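Local structure of insect group II chitinase (Ostrinia furnacalis, 5Y29) at residues E326-K331 / L365-T370. The protein probably hydrolyses the beta-1,4 glycosidic links of chitin, as a catalytic domain of a family 18 insect chitinase. Sequence-based numbering, arbitrary orientation.
Sequences EIIKKK and LNAIKT
I328 of segment 326-331 meets A367 and I368 of segment 365-370 in the apolar half of this contact, all three buried. One methyl does the touching: CG2 of I328 lies against CG1 of I368 at 3.4 Å, tighter than usual for two carbons, and reaches the methyl of A367, with 4.1 Å between I328 CG2 and A367 CB. The two isoleucine side chains cross at a slant. With chi1 at -72°, I328 carries CG2 anti to the backbone N, and this branch extends to the neighbouring helix. In I368 the contact falls to CG1, the start of the longer branch.

The polar half is looser and belongs to K329, whose chain leaves its helix beside the interface and then reaches across to the other helix, bent at its last torsion, chi4 -50°. Its NZ comes to 3.6 Å from A367 O, near the methyl of A367 and CB of T370. No hydrogen bond joins the segments; E371, one residue further on, forms a long, weak ion pair with the same ammonium group.

The axes of the two short segments approach to 9.0 Å with a crossing angle of -32°, both running in roughly the same N-to-C direction. The small side chain of A367 lies at the nearest backbone approach, where K329 CA and A367 CA are 6.4 Å apart. Such side-by-side helices, here 325-337 and 363-373, are characteristic of the outer layer of the TIM barrel, the fold of family 18 glycoside hydrolases. Beneath them, I368 touches L9 of strand 8-14, M248 of strand 244-257 and I345 of strand 342-346, while K331 packs on strand 244-257 and makes a salt bridge to D323, so the pair of helices covers neighbouring parallel barrel strands.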
loop_
_atom_site.group_PDB
_atom_site.type_symbol
_atom_site.label_atom_id
_atom_site.label_comp_id
_atom_site.label_asym_id
_atom_site.label_seq_id
_atom_site.Cartn_x
_atom_site.Cartn_y
_atom_site.Cartn_z
ATOM N N GLU A 326 5.305 16.540 7.785
ATOM C CA GLU A 326 4.245 17.535 7.940
ATOM C C GLU A 326 2.926 17.042 7.348
ATOM O O GLU A 326 1.893 17.023 8.032
ATOM C CB GLU A 326 4.671 18.851 7.288
ATOM C CG GLU A 326 3.744 20.019 7.575
ATOM C CD GLU A 326 4.238 21.311 6.953
ATOM O OE1 GLU A 326 5.459 21.430 6.726
ATOM O OE2 GLU A 326 3.406 22.203 6.685
ATOM N N ILE A 327 2.940 16.633 6.077
ATOM C CA ILE A 327 1.699 16.185 5.449
ATOM C C ILE A 327 1.231 14.872 6.063
ATOM O O ILE A 327 0.026 14.604 6.119
ATOM C CB ILE A 327 1.864 16.073 3.920
ATOM C CG1 ILE A 327 0.498 16.151 3.230
ATOM C CG2 ILE A 327 2.572 14.782 3.529
ATOM C CD1 ILE A 327 -0.173 17.504 3.370
ATOM N N ILE A 328 2.160 14.050 6.558
ATOM C CA ILE A 328 1.772 12.807 7.220
ATOM C C ILE A 328 0.933 13.104 8.460
ATOM O O ILE A 328 -0.105 12.473 8.701
ATOM C CB ILE A 328 3.019 11.972 7.566
ATOM C CG1 ILE A 328 3.647 11.367 6.302
ATOM C CG2 ILE A 328 2.675 10.902 8.562
ATOM C CD1 ILE A 328 2.746 10.433 5.535
ATOM N N LYS A 329 1.363 14.081 9.263
ATOM C CA LYS A 329 0.575 14.471 10.428
ATOM C C LYS A 329 -0.787 15.011 10.007
ATOM O O LYS A 329 -1.802 14.745 10.661
ATOM C CB LYS A 329 1.346 15.504 11.260
ATOM C CG LYS A 329 2.642 14.958 11.840
ATOM C CD LYS A 329 3.320 15.951 12.780
ATOM C CE LYS A 329 4.360 15.249 13.639
ATOM N NZ LYS A 329 3.806 14.022 14.294
ATOM N N LYS A 330 -0.828 15.754 8.903
ATOM C CA LYS A 330 -2.100 16.232 8.371
ATOM C C LYS A 330 -3.002 15.066 7.978
ATOM O O LYS A 330 -4.199 15.062 8.289
ATOM C CB LYS A 330 -1.845 17.147 7.174
ATOM C CG LYS A 330 -3.087 17.834 6.639
ATOM C CD LYS A 330 -3.696 18.752 7.685
ATOM C CE LYS A 330 -4.852 19.553 7.103
ATOM N NZ LYS A 330 -4.424 20.365 5.928
ATOM N N LYS A 331 -2.435 14.057 7.315
ATOM C CA LYS A 331 -3.222 12.900 6.904
ATOM C C LYS A 331 -3.709 12.096 8.104
ATOM O O LYS A 331 -4.836 11.584 8.101
ATOM C CB LYS A 331 -2.396 12.023 5.962
ATOM C CG LYS A 331 -2.159 12.654 4.602
ATOM C CD LYS A 331 -1.435 11.703 3.661
ATOM C CE LYS A 331 -1.438 12.244 2.253
ATOM N NZ LYS A 331 -0.734 11.333 1.301
ATOM N N LEU A 365 7.081 6.845 9.823
ATOM C CA LEU A 365 6.255 5.915 10.588
ATOM C C LEU A 365 6.103 6.363 12.040
ATOM O O LEU A 365 5.033 6.193 12.635
ATOM C CB LEU A 365 6.840 4.505 10.508
ATOM C CG LEU A 365 6.000 3.354 11.077
ATOM C CD1 LEU A 365 4.549 3.442 10.616
ATOM C CD2 LEU A 365 6.607 2.023 10.660
ATOM N N ASN A 366 7.153 6.937 12.631
ATOM C CA ASN A 366 7.005 7.484 13.978
ATOM C C ASN A 366 6.056 8.677 13.995
ATOM O O ASN A 366 5.338 8.882 14.982
ATOM C CB ASN A 366 8.368 7.883 14.546
ATOM C CG ASN A 366 9.018 6.764 15.317
ATOM O OD1 ASN A 366 8.555 6.388 16.393
ATOM N ND2 ASN A 366 10.096 6.214 14.768
ATOM N N ALA A 367 6.045 9.476 12.925
ATOM C CA ALA A 367 5.097 10.581 12.843
ATOM C C ALA A 367 3.663 10.066 12.849
ATOM O O ALA A 367 2.787 10.655 13.494
ATOM C CB ALA A 367 5.363 11.412 11.588
ATOM N N ILE A 368 3.406 8.964 12.139
ATOM C CA ILE A 368 2.066 8.377 12.129
ATOM C C ILE A 368 1.681 7.910 13.523
ATOM O O ILE A 368 0.594 8.222 14.023
ATOM C CB ILE A 368 1.987 7.215 11.125
ATOM C CG1 ILE A 368 2.109 7.733 9.703
ATOM C CG2 ILE A 368 0.680 6.440 11.320
ATOM C CD1 ILE A 368 2.388 6.665 8.684
ATOM N N LYS A 369 2.560 7.130 14.159
ATOM C CA LYS A 369 2.266 6.589 15.482
ATOM C C LYS A 369 2.033 7.699 16.502
ATOM O O LYS A 369 1.087 7.635 17.299
ATOM C CB LYS A 369 3.405 5.677 15.940
ATOM C CG LYS A 369 3.358 5.322 17.419
ATOM C CD LYS A 369 4.553 4.468 17.802
ATOM C CE LYS A 369 4.501 4.061 19.262
ATOM N NZ LYS A 369 5.779 3.418 19.673
ATOM N N THR A 370 2.909 8.709 16.517
ATOM C CA THR A 370 2.747 9.815 17.458
ATOM C C THR A 370 1.398 10.502 17.271
ATOM O O THR A 370 0.687 10.772 18.246
ATOM C CB THR A 370 3.890 10.821 17.299
ATOM O OG1 THR A 370 5.139 10.180 17.591
ATOM C CG2 THR A 370 3.706 12.003 18.255
#